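Local coordinates for protein carbohydrate oxidase (Microdochium nivale, PDB 3RJA) that oxidises the C1 hydroxyl of mono-, oligo- and polysaccharides to lactones with FAD, passing the electrons to molecular oxygen to give hydrogen peroxide, at residues Met424-Asn427 with Tyr428-Pro431; Val26-Phe29 with Asn30-Leu33; Pro133-Ile137 with Ser138-Ala142; Thr368-Asn372 with Ala373-Tyr377. All blocks are in the same frame, centred on the assembly; numbering follows the deposited sequence.

Contact 1. Residues Met424-Asn427 with Tyr428-Pro431; sequences MYIN and YADP. With FAD (flavin-adenine dinucleotide), chain B.
Tyr-425 and Tyr-428 form a T-shaped aromatic pair across a tight, buried turn, in the loop that leaves strand 422-423 and leads to helix 435-443. The edge of Tyr-425 is directed at the face of Tyr-428, with ring centroids 4.9 Å apart and planes at 86°. The nearest atoms are the two CD2 carbons, 3.6 Å from each other. The turn is closed by an i to i+3 backbone bond, Tyr-428 N donating to Tyr-425 O at 2.8 Å. With CG of Tyr-425 trans to its own N (chi1 177°), the ring reaches forward to the flavin. There its OH donates to FAD O2 at 2.6 Å and accepts from Asn-427 ND2 at 3.1 Å, along a fairly straight N-H line (164°) nearly in the amide plane. Gly-145 N also donates to this hydroxyl, which fixes the phenol firmly. The CB of Asn-427 lies over one face of the Tyr-425 ring, while its OD1 accepts from FAD O4' at 2.8 Å. Water 1 joins Asn-427 O (2.7 Å), Ala-429 N and FAD O3'. Hydrogen bonding to O2 would probably favour negative charge at the pyrimidine end of a reduced flavin. Tyr-428 also places CE1 3.6 Å from FAD N1 and touches the bound sugar lactam, so the turn belongs to the flavin and substrate pocket of a berberine-type FAD-linked oxidase.

Contact 2. Residues Val26-Phe29 with Asn30-Leu33; sequences VEPF and NIRL. With FAD (flavin-adenine dinucleotide), chain B; SO4 (sulfate ion), chain J.
Asn-30 O receives the backbone N of Leu-33 at 2.8 Å, closing a type I beta turn, and Pro-28 lies against the same oxygen with its CG 3.4 Å away. The side chain of Asn-30 braces the turn from within: OD1 accepts from Arg-32 N at 3.2 Å, the donor sitting well above the carbonyl plane, which makes an Asx turn. Its ND2 donates to Phe-319 O and Tyr-72 O. CG2 of Ile-31 packs loosely on the Pro-28 ring, 4.2 Å from CG. Phe-29 leaves in another direction, its CG trans to the backbone N (chi1 169°). The ring offers one face to the flavin, with the methyl C8M 3.4 Å from CE2 and displaced toward the ring rim. Relatives of this type join FAD to a histidine through that methyl; here His-70 is stacked on Phe-29, and the bound sugar lactam touches the phenylalanine. Arg-32, bent at chi3, makes a weak bond from NH2 to a sulfate that probably came from the crystallisation liquor. Along the chain the turn falls between helix 20-25 and strand 39-42; in space it lies against the start of strand 318-326, where Arg-32 packs, and Phe-29 and Ile-31 share backbone bonds with Glu-317.

Contact 3. Residues Pro133-Ile137 with Ser138-Ala142; sequences PGVGI and SGHFA. With FAD (flavin-adenine dinucleotide), chain B.
Ile-137 lays its CG1 over one face of the Phe-141 ring, one helical turn further on. The carbon sits 3.9 Å from the ring centroid, 27° off the normal, a CH-pi contact displaced toward the rim at CD1. Beneath this pair Phe-141 N donates to Ile-137 O at 2.9 Å with a nearly straight geometry (164°). Val-135 meets His-140 at about a right angle, its CG1 3.7 Å from His-140 CB, and its other methyl, CG2, reaches FAD C8 at 3.5 Å. Gly-136 is the N-cap of helix 137-142, and the flavin-side phosphate of FAD lies beside the first turn of that helix, gripped by backbone N-H groups in the glycine-rich phosphate-binding manner of this FAD-binding domain. Gly-136 N donates to O2P at 2.8 Å and Gly-139 N to O1P at 2.9 Å. Neither glycine has a side chain, which lets the phosphate lie close to the backbone, where the two N-H donors probably help to offset its charge. His-140, with CG trans to the backbone N (chi1 -169°), turns its ring edge to the ribityl chain, ND1 lying 2.9 Å from O2' in a hydrogen bond. Its NE2 is bonded to Gly-130 N. Ser-138 CB lies beside the adenine, and OG is bonded to Pro-108 O and Trp-200 NE1.

Contact 4. Residues Thr368-Asn372 with Ala373-Tyr377; sequences TKVTN and AETAY
Glu-374 folds back over Thr-371 so that OE1 accepts from Thr-371 N at 3.1 Å. Its CG stands trans to the carbonyl carbon (chi1 -64°) and the chain runs on extended, which brings the carboxylate round to a nearly straight N-H line (166°) met on its anti side. The return bond is Glu-374 N to Thr-371 O, also 3.1 Å, an i to i+3 backbone bond that closes a tight turn. Thr-371 holds OG1 between its own N and carbonyl carbon (chi1 70°), against the Glu-374 chain at CG (3.2 Å). From there it takes a weak bond from Ala-373 N, as in an ST turn. Val-370 crosses the Glu-374 chain at a slant, CG1 touching Glu-374 CB at 3.7 Å and Thr-375 CG2 at 4.0 Å. Asn-372 turns away: OD1 accepts from Arg-380 N, ND2 donates to Glu-445, and its backbone O shares Asn-446 ND2 with Ala-376 O. Further on, Tyr-377 OH is bonded to His-360 NE2. Water 3 lies 2.6 Å from Thr-375 OG1, which is also bonded to Arg-380 NH2. Water 2 donates to both Glu-374 OE1 (2.6 Å) and Lys-369 O. With a backbone N-H and a water on one oxygen in an exposed setting, the carboxylate probably stays ionised, and polar bonds rather than apolar burial define the shape of this turn between strands 352-359 and 384-392.

In the fold
Contacts 1, 2 and 3 gather round FAD, their centres 14 to 16 Å apart. Contact 1 touches each of the others. Asn-427 ND2 probably bonds to His-140 O of contact 3 at 3.1 Å, joining the berberine-like range to the FAD-binding range. Pro-431 CG packs on Leu-33 CD1 of contact 2 at 4.0 Å, and Tyr-425 CE1 meets Tyr-377 CE1 of contact 4 at 3.9 Å. Contacts 2 and 3 come no nearer than about 8 Å between atoms, yet both reach the dimethylbenzene end of the flavin, Phe-29 through C8M and Val-135 beside C8; contact 3 also holds the phosphate. Contact 4 stands furthest off, centred 32 Å from contact 2, the Tyr-377 side chain about 7 Å from FAD.

Contact 1. Residues Met424-Asn427 with Tyr428-Pro431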
# COMPACT_ATOMS: atom_id res chain seq x y z
N MET A 424 -6.01 0.03 -11.25
CA MET A 424 -6.33 -0.13 -9.83
C MET A 424 -5.06 -0.51 -9.10
O MET A 424 -4.17 -1.11 -9.67
CB MET A 424 -7.43 -1.21 -9.64
CG MET A 424 -8.78 -0.73 -10.17
SD MET A 424 -10.13 -1.87 -9.88
CE MET A 424 -11.51 -0.76 -10.01
N TYR A 425 -5.00 -0.18 -7.82
CA TYR A 425 -3.77 -0.35 -7.00
C TYR A 425 -3.91 -1.52 -6.04
O TYR A 425 -4.74 -1.47 -5.11
CB TYR A 425 -3.54 0.97 -6.27
CG TYR A 425 -2.38 1.12 -5.29
CD1 TYR A 425 -1.07 0.80 -5.65
CD2 TYR A 425 -2.59 1.68 -4.03
CE1 TYR A 425 -0.01 1.00 -4.73
CE2 TYR A 425 -1.56 1.89 -3.13
CZ TYR A 425 -0.26 1.55 -3.49
OH TYR A 425 0.79 1.74 -2.58
N ILE A 426 -3.13 -2.59 -6.25
CA ILE A 426 -3.26 -3.81 -5.44
C ILE A 426 -2.86 -3.60 -3.95
O ILE A 426 -3.14 -4.46 -3.12
CB ILE A 426 -2.45 -4.99 -6.06
CG1 ILE A 426 -2.92 -6.36 -5.47
CG2 ILE A 426 -0.94 -4.74 -5.90
CD1 ILE A 426 -2.20 -7.57 -6.08
N ASN A 427 -2.20 -2.49 -3.58
CA ASN A 427 -2.07 -2.19 -2.12
C ASN A 427 -3.42 -1.76 -1.48
O ASN A 427 -3.57 -1.77 -0.25
CB ASN A 427 -0.96 -1.20 -1.79
CG ASN A 427 0.38 -1.90 -1.52
OD1 ASN A 427 0.44 -3.13 -1.28
ND2 ASN A 427 1.46 -1.13 -1.58
N TYR A 428 -4.39 -1.44 -2.32
CA TYR A 428 -5.77 -1.33 -1.88
C TYR A 428 -6.56 -2.50 -2.47
O TYR A 428 -7.50 -2.31 -3.27
CB TYR A 428 -6.37 0.01 -2.28
CG TYR A 428 -5.64 1.23 -1.77
CD1 TYR A 428 -4.93 1.17 -0.55
CD2 TYR A 428 -5.70 2.46 -2.45
CE1 TYR A 428 -4.28 2.27 -0.05
CE2 TYR A 428 -5.02 3.59 -1.95
CZ TYR A 428 -4.32 3.47 -0.73
OH TYR A 428 -3.65 4.53 -0.15
N ALA A 429 -6.13 -3.72 -2.12
CA ALA A 429 -6.61 -4.95 -2.79
C ALA A 429 -8.14 -5.12 -2.71
O ALA A 429 -8.75 -5.04 -1.63
CB ALA A 429 -5.93 -6.18 -2.20
N ASP A 430 -8.73 -5.40 -3.86
CA ASP A 430 -10.18 -5.49 -3.95
C ASP A 430 -10.48 -6.88 -4.47
O ASP A 430 -10.32 -7.14 -5.67
CB ASP A 430 -10.70 -4.38 -4.88
CG ASP A 430 -12.17 -4.54 -5.25
OD1 ASP A 430 -12.83 -5.48 -4.76
OD2 ASP A 430 -12.63 -3.69 -6.01
N PRO A 431 -10.89 -7.80 -3.57
CA PRO A 431 -10.97 -9.22 -3.99
C PRO A 431 -12.16 -9.53 -4.88
O PRO A 431 -12.25 -10.67 -5.37
CB PRO A 431 -11.10 -9.97 -2.68
CG PRO A 431 -11.81 -8.97 -1.74
CD PRO A 431 -11.24 -7.61 -2.15
PA FAD B . 0.09 -8.65 4.16
O1A FAD B . 0.91 -9.36 5.20
O2A FAD B . -1.39 -8.89 4.25
O5B FAD B . 0.60 -9.10 2.71
C5B FAD B . 0.17 -8.38 1.55
C4B FAD B . 0.59 -9.17 0.30
O4B FAD B . 2.02 -9.23 0.23
C3B FAD B . 0.10 -10.62 0.31
O3B FAD B . -0.05 -11.06 -1.04
C2B FAD B . 1.30 -11.34 0.92
O2B FAD B . 1.39 -12.72 0.66
C1B FAD B . 2.44 -10.56 0.28
N9A FAD B . 3.64 -10.65 1.11
C8A FAD B . 3.75 -10.43 2.48
N7A FAD B . 5.06 -10.63 2.81
C5A FAD B . 5.75 -10.93 1.70
C6A FAD B . 7.10 -11.22 1.50
N6A FAD B . 7.98 -11.21 2.53
N1A FAD B . 7.52 -11.48 0.20
C2A FAD B . 6.61 -11.50 -0.85
N3A FAD B . 5.27 -11.25 -0.64
C4A FAD B . 4.86 -10.96 0.63
N1 FAD B . -0.98 1.79 1.37
C2 FAD B . -0.25 2.86 0.83
O2 FAD B . 0.32 2.77 -0.27
N3 FAD B . -0.12 4.00 1.61
C4 FAD B . -0.57 4.13 2.92
O4 FAD B . -0.32 5.15 3.59
C4X FAD B . -1.40 2.99 3.42
N5 FAD B . -1.89 3.03 4.65
C5X FAD B . -2.56 1.95 5.18
C6 FAD B . -3.00 1.97 6.53
C7 FAD B . -3.56 0.85 7.12
C7M FAD B . -4.05 0.88 8.58
C8 FAD B . -3.57 -0.37 6.40
C8M FAD B . -4.14 -1.63 7.00
C9 FAD B . -3.21 -0.39 5.06
C9A FAD B . -2.67 0.76 4.43
N10 FAD B . -2.16 0.73 3.11
C10 FAD B . -1.60 1.87 2.55
C1' FAD B . -2.29 -0.52 2.30
C2' FAD B . -1.01 -1.34 2.38
O2' FAD B . -0.01 -0.72 1.58
C3' FAD B . -1.26 -2.73 1.83
O3' FAD B . -2.36 -3.32 2.48
C4' FAD B . 0.01 -3.58 2.00
O4' FAD B . 0.02 -4.58 1.03
C5' FAD B . 0.11 -4.18 3.41
O5' FAD B . 1.30 -4.92 3.53
P FAD B . 1.39 -6.06 4.68
O1P FAD B . 2.76 -6.66 4.70
O2P FAD B . 0.97 -5.46 6.02
O3P FAD B . 0.24 -7.05 4.16
O HOH W 1 -4.49 -4.18 0.52

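Contact 2. Residues Val26-Phe29 with Asn30-Leu33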
# COMPACT_ATOMS: atom_id res chain seq x y z
N VAL A 26 -3.59 -15.50 13.51
CA VAL A 26 -4.60 -15.98 12.59
C VAL A 26 -5.69 -14.90 12.35
O VAL A 26 -6.57 -15.06 11.48
CB VAL A 26 -5.28 -17.30 13.09
CG1 VAL A 26 -6.41 -16.99 14.09
CG2 VAL A 26 -5.86 -18.08 11.90
N GLU A 27 -5.63 -13.83 13.13
CA GLU A 27 -6.64 -12.79 13.05
C GLU A 27 -6.30 -11.83 11.88
O GLU A 27 -5.22 -11.22 11.88
CB GLU A 27 -6.71 -12.01 14.38
CG GLU A 27 -7.81 -10.92 14.42
CD GLU A 27 -7.84 -10.16 15.76
OE1 GLU A 27 -6.75 -9.78 16.26
OE2 GLU A 27 -8.95 -9.96 16.30
N PRO A 28 -7.20 -11.69 10.90
CA PRO A 28 -6.97 -10.74 9.76
C PRO A 28 -7.12 -9.30 10.22
O PRO A 28 -7.86 -9.05 11.19
CB PRO A 28 -8.12 -11.03 8.82
CG PRO A 28 -9.28 -11.53 9.78
CD PRO A 28 -8.56 -12.29 10.87
N PHE A 29 -6.49 -8.35 9.51
CA PHE A 29 -6.81 -6.94 9.75
C PHE A 29 -8.29 -6.67 9.38
O PHE A 29 -8.99 -5.94 10.09
CB PHE A 29 -5.86 -5.99 8.97
CG PHE A 29 -6.31 -4.54 8.97
CD1 PHE A 29 -6.25 -3.76 10.15
CD2 PHE A 29 -6.82 -3.96 7.81
CE1 PHE A 29 -6.68 -2.43 10.14
CE2 PHE A 29 -7.27 -2.60 7.80
CZ PHE A 29 -7.20 -1.84 8.94
N ASN A 30 -8.73 -7.22 8.25
CA ASN A 30 -10.11 -7.12 7.77
C ASN A 30 -10.89 -8.35 8.25
O ASN A 30 -10.83 -9.44 7.63
CB ASN A 30 -10.19 -7.02 6.23
CG ASN A 30 -11.56 -6.54 5.76
OD1 ASN A 30 -12.49 -6.48 6.57
ND2 ASN A 30 -11.69 -6.18 4.49
N ILE A 31 -11.61 -8.18 9.36
CA ILE A 31 -12.35 -9.31 9.96
C ILE A 31 -13.57 -9.73 9.15
O ILE A 31 -14.19 -10.76 9.44
CB ILE A 31 -12.73 -9.06 11.41
CG1 ILE A 31 -13.67 -7.84 11.51
CG2 ILE A 31 -11.46 -8.99 12.26
CD1 ILE A 31 -14.45 -7.78 12.82
N ARG A 32 -13.91 -8.95 8.12
CA ARG A 32 -14.87 -9.39 7.14
C ARG A 32 -14.35 -10.63 6.45
O ARG A 32 -15.13 -11.39 5.85
CB ARG A 32 -15.08 -8.29 6.08
CG ARG A 32 -16.26 -8.56 5.14
CD ARG A 32 -16.52 -7.41 4.19
NE ARG A 32 -15.50 -7.24 3.15
CZ ARG A 32 -15.39 -8.00 2.05
NH1 ARG A 32 -14.45 -7.75 1.15
NH2 ARG A 32 -16.22 -9.02 1.86
N LEU A 33 -13.03 -10.82 6.46
CA LEU A 33 -12.41 -11.83 5.61
C LEU A 33 -11.44 -12.77 6.35
O LEU A 33 -10.24 -12.76 6.05
CB LEU A 33 -11.74 -11.14 4.39
CG LEU A 33 -12.66 -10.56 3.31
CD1 LEU A 33 -11.88 -9.80 2.22
CD2 LEU A 33 -13.52 -11.63 2.64
PA FAD B . 0.09 -8.65 4.16
O1A FAD B . 0.91 -9.36 5.20
O2A FAD B . -1.39 -8.89 4.25
O5B FAD B . 0.60 -9.10 2.71
C5B FAD B . 0.17 -8.38 1.55
C4B FAD B . 0.59 -9.17 0.30
O4B FAD B . 2.02 -9.23 0.23
C3B FAD B . 0.10 -10.62 0.31
O3B FAD B . -0.05 -11.06 -1.04
C2B FAD B . 1.30 -11.34 0.92
O2B FAD B . 1.39 -12.72 0.66
C1B FAD B . 2.44 -10.56 0.28
N9A FAD B . 3.64 -10.65 1.11
C8A FAD B . 3.75 -10.43 2.48
N7A FAD B . 5.06 -10.63 2.81
C5A FAD B . 5.75 -10.93 1.70
C6A FAD B . 7.10 -11.22 1.50
N6A FAD B . 7.98 -11.21 2.53
N1A FAD B . 7.52 -11.48 0.20
C2A FAD B . 6.61 -11.50 -0.85
N3A FAD B . 5.27 -11.25 -0.64
C4A FAD B . 4.86 -10.96 0.63
N1 FAD B . -0.98 1.79 1.37
C2 FAD B . -0.25 2.86 0.83
O2 FAD B . 0.32 2.77 -0.27
N3 FAD B . -0.12 4.00 1.61
C4 FAD B . -0.57 4.13 2.92
O4 FAD B . -0.32 5.15 3.59
C4X FAD B . -1.40 2.99 3.42
N5 FAD B . -1.89 3.03 4.65
C5X FAD B . -2.56 1.95 5.18
C6 FAD B . -3.00 1.97 6.53
C7 FAD B . -3.56 0.85 7.12
C7M FAD B . -4.05 0.88 8.58
C8 FAD B . -3.57 -0.37 6.40
C8M FAD B . -4.14 -1.63 7.00
C9 FAD B . -3.21 -0.39 5.06
C9A FAD B . -2.67 0.76 4.43
N10 FAD B . -2.16 0.73 3.11
C10 FAD B . -1.60 1.87 2.55
C1' FAD B . -2.29 -0.52 2.30
C2' FAD B . -1.01 -1.34 2.38
O2' FAD B . -0.01 -0.72 1.58
C3' FAD B . -1.26 -2.73 1.83
O3' FAD B . -2.36 -3.32 2.48
C4' FAD B . 0.01 -3.58 2.00
O4' FAD B . 0.02 -4.58 1.03
C5' FAD B . 0.11 -4.18 3.41
O5' FAD B . 1.30 -4.92 3.53
P FAD B . 1.39 -6.06 4.68
O1P FAD B . 2.76 -6.66 4.70
O2P FAD B . 0.97 -5.46 6.02
O3P FAD B . 0.24 -7.05 4.16
S SO4 J . -17.96 -12.35 2.12
O1 SO4 J . -17.88 -11.42 3.24
O2 SO4 J . -16.87 -13.34 2.24
O3 SO4 J . -19.27 -13.02 2.16
O4 SO4 J . -17.80 -11.65 0.84

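Contact 3. Residues Pro133-Ile137 with Ser138-Ala142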
# COMPACT_ATOMS: atom_id res chain seq x y z
N PRO A 133 1.10 2.95 11.04
CA PRO A 133 2.29 2.36 11.69
C PRO A 133 2.34 0.80 11.73
O PRO A 133 3.43 0.24 11.79
CB PRO A 133 2.28 2.97 13.10
CG PRO A 133 0.83 3.35 13.34
CD PRO A 133 0.27 3.72 11.99
N GLY A 134 1.18 0.14 11.67
CA GLY A 134 1.10 -1.33 11.68
C GLY A 134 1.27 -2.05 10.35
O GLY A 134 1.42 -3.28 10.32
N VAL A 135 1.26 -1.30 9.25
CA VAL A 135 1.48 -1.89 7.93
C VAL A 135 2.83 -2.62 7.87
O VAL A 135 3.84 -2.13 8.37
CB VAL A 135 1.35 -0.83 6.81
CG1 VAL A 135 1.82 -1.36 5.45
CG2 VAL A 135 -0.13 -0.42 6.71
N GLY A 136 2.84 -3.82 7.30
CA GLY A 136 4.07 -4.56 7.14
C GLY A 136 4.91 -4.01 5.99
O GLY A 136 4.38 -3.60 4.94
N ILE A 137 6.23 -3.98 6.20
CA ILE A 137 7.19 -3.63 5.17
C ILE A 137 7.01 -4.46 3.87
O ILE A 137 7.11 -3.90 2.77
CB ILE A 137 8.65 -3.74 5.70
CG1 ILE A 137 9.63 -3.09 4.72
CG2 ILE A 137 9.07 -5.18 6.03
CD1 ILE A 137 11.09 -3.24 5.15
N SER A 138 6.74 -5.77 3.99
CA SER A 138 6.81 -6.62 2.78
C SER A 138 5.66 -6.41 1.82
O SER A 138 5.90 -6.17 0.66
CB SER A 138 7.02 -8.10 3.08
OG SER A 138 8.22 -8.28 3.80
N GLY A 139 4.41 -6.51 2.28
CA GLY A 139 3.27 -6.21 1.39
C GLY A 139 3.31 -4.81 0.81
O GLY A 139 3.00 -4.59 -0.36
N HIS A 140 3.71 -3.85 1.64
CA HIS A 140 3.73 -2.43 1.28
C HIS A 140 4.76 -2.15 0.19
O HIS A 140 4.40 -1.64 -0.88
CB HIS A 140 4.04 -1.59 2.53
CG HIS A 140 3.84 -0.11 2.36
ND1 HIS A 140 2.59 0.47 2.25
CD2 HIS A 140 4.74 0.92 2.36
CE1 HIS A 140 2.73 1.79 2.19
NE2 HIS A 140 4.02 2.08 2.23
N PHE A 141 6.01 -2.50 0.46
CA PHE A 141 7.10 -2.21 -0.47
C PHE A 141 7.00 -3.05 -1.76
O PHE A 141 7.41 -2.60 -2.83
CB PHE A 141 8.47 -2.44 0.20
CG PHE A 141 8.91 -1.33 1.15
CD1 PHE A 141 8.15 -1.00 2.30
CD2 PHE A 141 10.10 -0.65 0.91
CE1 PHE A 141 8.59 -0.00 3.17
CE2 PHE A 141 10.55 0.36 1.77
CZ PHE A 141 9.79 0.67 2.92
N ALA A 142 6.48 -4.27 -1.67
CA ALA A 142 6.45 -5.16 -2.84
C ALA A 142 5.52 -4.65 -3.94
O ALA A 142 5.59 -5.13 -5.09
CB ALA A 142 6.06 -6.59 -2.43
PA FAD B . 0.09 -8.65 4.16
O1A FAD B . 0.91 -9.36 5.20
O2A FAD B . -1.39 -8.89 4.25
O5B FAD B . 0.60 -9.10 2.71
C5B FAD B . 0.17 -8.38 1.55
C4B FAD B . 0.59 -9.17 0.30
O4B FAD B . 2.02 -9.23 0.23
C3B FAD B . 0.10 -10.62 0.31
O3B FAD B . -0.05 -11.06 -1.04
C2B FAD B . 1.30 -11.34 0.92
O2B FAD B . 1.39 -12.72 0.66
C1B FAD B . 2.44 -10.56 0.28
N9A FAD B . 3.64 -10.65 1.11
C8A FAD B . 3.75 -10.43 2.48
N7A FAD B . 5.06 -10.63 2.81
C5A FAD B . 5.75 -10.93 1.70
C6A FAD B . 7.10 -11.22 1.50
N6A FAD B . 7.98 -11.21 2.53
N1A FAD B . 7.52 -11.48 0.20
C2A FAD B . 6.61 -11.50 -0.85
N3A FAD B . 5.27 -11.25 -0.64
C4A FAD B . 4.86 -10.96 0.63
N1 FAD B . -0.98 1.79 1.37
C2 FAD B . -0.25 2.86 0.83
O2 FAD B . 0.32 2.77 -0.27
N3 FAD B . -0.12 4.00 1.61
C4 FAD B . -0.57 4.13 2.92
O4 FAD B . -0.32 5.15 3.59
C4X FAD B . -1.40 2.99 3.42
N5 FAD B . -1.89 3.03 4.65
C5X FAD B . -2.56 1.95 5.18
C6 FAD B . -3.00 1.97 6.53
C7 FAD B . -3.56 0.85 7.12
C7M FAD B . -4.05 0.88 8.58
C8 FAD B . -3.57 -0.37 6.40
C8M FAD B . -4.14 -1.63 7.00
C9 FAD B . -3.21 -0.39 5.06
C9A FAD B . -2.67 0.76 4.43
N10 FAD B . -2.16 0.73 3.11
C10 FAD B . -1.60 1.87 2.55
C1' FAD B . -2.29 -0.52 2.30
C2' FAD B . -1.01 -1.34 2.38
O2' FAD B . -0.01 -0.72 1.58
C3' FAD B . -1.26 -2.73 1.83
O3' FAD B . -2.36 -3.32 2.48
C4' FAD B . 0.01 -3.58 2.00
O4' FAD B . 0.02 -4.58 1.03
C5' FAD B . 0.11 -4.18 3.41
O5' FAD B . 1.30 -4.92 3.53
P FAD B . 1.39 -6.06 4.68
O1P FAD B . 2.76 -6.66 4.70
O2P FAD B . 0.97 -5.46 6.02
O3P FAD B . 0.24 -7.05 4.16

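Contact 4. Residues Thr368-Asn372 with Ala373-Tyr377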
# COMPACT_ATOMS: atom_id res chain seq x y z
N THR A 368 6.94 10.01 -10.44
CA THR A 368 6.92 10.00 -11.93
C THR A 368 8.30 10.05 -12.57
O THR A 368 8.41 9.95 -13.78
CB THR A 368 6.16 11.24 -12.50
OG1 THR A 368 6.93 12.45 -12.29
CG2 THR A 368 4.84 11.39 -11.85
N LYS A 369 9.35 10.24 -11.78
CA LYS A 369 10.71 10.19 -12.30
C LYS A 369 11.19 8.76 -12.61
O LYS A 369 12.23 8.57 -13.22
CB LYS A 369 11.70 10.91 -11.37
CG LYS A 369 11.28 12.37 -10.98
CD LYS A 369 11.09 13.25 -12.21
CE LYS A 369 10.71 14.67 -11.84
NZ LYS A 369 10.28 15.36 -13.05
N VAL A 370 10.44 7.74 -12.16
CA VAL A 370 10.64 6.39 -12.63
C VAL A 370 9.57 6.14 -13.70
O VAL A 370 8.42 6.57 -13.55
CB VAL A 370 10.55 5.37 -11.48
CG1 VAL A 370 10.77 3.94 -11.97
CG2 VAL A 370 11.58 5.72 -10.38
N THR A 371 9.93 5.49 -14.81
CA THR A 371 8.90 5.18 -15.81
C THR A 371 8.25 3.82 -15.56
O THR A 371 8.78 3.00 -14.81
CB THR A 371 9.47 5.13 -17.22
OG1 THR A 371 10.30 3.97 -17.34
CG2 THR A 371 10.31 6.41 -17.55
N ASN A 372 7.15 3.55 -16.23
CA ASN A 372 6.54 2.23 -16.16
C ASN A 372 7.43 1.05 -16.59
O ASN A 372 7.22 -0.06 -16.11
CB ASN A 372 5.25 2.21 -16.97
CG ASN A 372 4.07 2.78 -16.19
OD1 ASN A 372 4.10 2.82 -14.94
ND2 ASN A 372 3.03 3.21 -16.92
N ALA A 373 8.37 1.29 -17.50
CA ALA A 373 9.26 0.22 -17.99
C ALA A 373 10.29 -0.17 -16.95
O ALA A 373 10.82 -1.27 -17.01
CB ALA A 373 10.00 0.68 -19.32
N GLU A 374 10.59 0.73 -16.02
CA GLU A 374 11.73 0.57 -15.12
C GLU A 374 11.56 -0.34 -13.88
O GLU A 374 12.54 -0.84 -13.35
CB GLU A 374 12.29 1.94 -14.70
CG GLU A 374 12.87 2.73 -15.89
CD GLU A 374 13.56 4.00 -15.46
OE1 GLU A 374 12.93 4.87 -14.83
OE2 GLU A 374 14.76 4.13 -15.73
N THR A 375 10.31 -0.53 -13.44
CA THR A 375 9.98 -1.45 -12.35
C THR A 375 8.61 -2.03 -12.69
O THR A 375 7.94 -1.56 -13.62
CB THR A 375 9.90 -0.74 -10.95
OG1 THR A 375 8.70 0.04 -10.85
CG2 THR A 375 11.10 0.16 -10.68
N ALA A 376 8.21 -3.08 -11.98
CA ALA A 376 6.88 -3.67 -12.18
C ALA A 376 5.74 -2.67 -11.95
O ALA A 376 4.67 -2.82 -12.55
CB ALA A 376 6.70 -4.88 -11.22
N TYR A 377 5.96 -1.68 -11.07
CA TYR A 377 4.92 -0.69 -10.72
C TYR A 377 4.39 -0.02 -12.01
O TYR A 377 5.18 0.56 -12.76
CB TYR A 377 5.47 0.34 -9.74
CG TYR A 377 4.41 1.25 -9.14
CD1 TYR A 377 3.65 0.84 -8.05
CD2 TYR A 377 4.16 2.53 -9.69
CE1 TYR A 377 2.68 1.68 -7.48
CE2 TYR A 377 3.20 3.37 -9.15
CZ TYR A 377 2.45 2.94 -8.04
OH TYR A 377 1.49 3.77 -7.50
O HOH W 2 13.10 7.43 -15.36
O HOH W 3 7.69 1.62 -12.70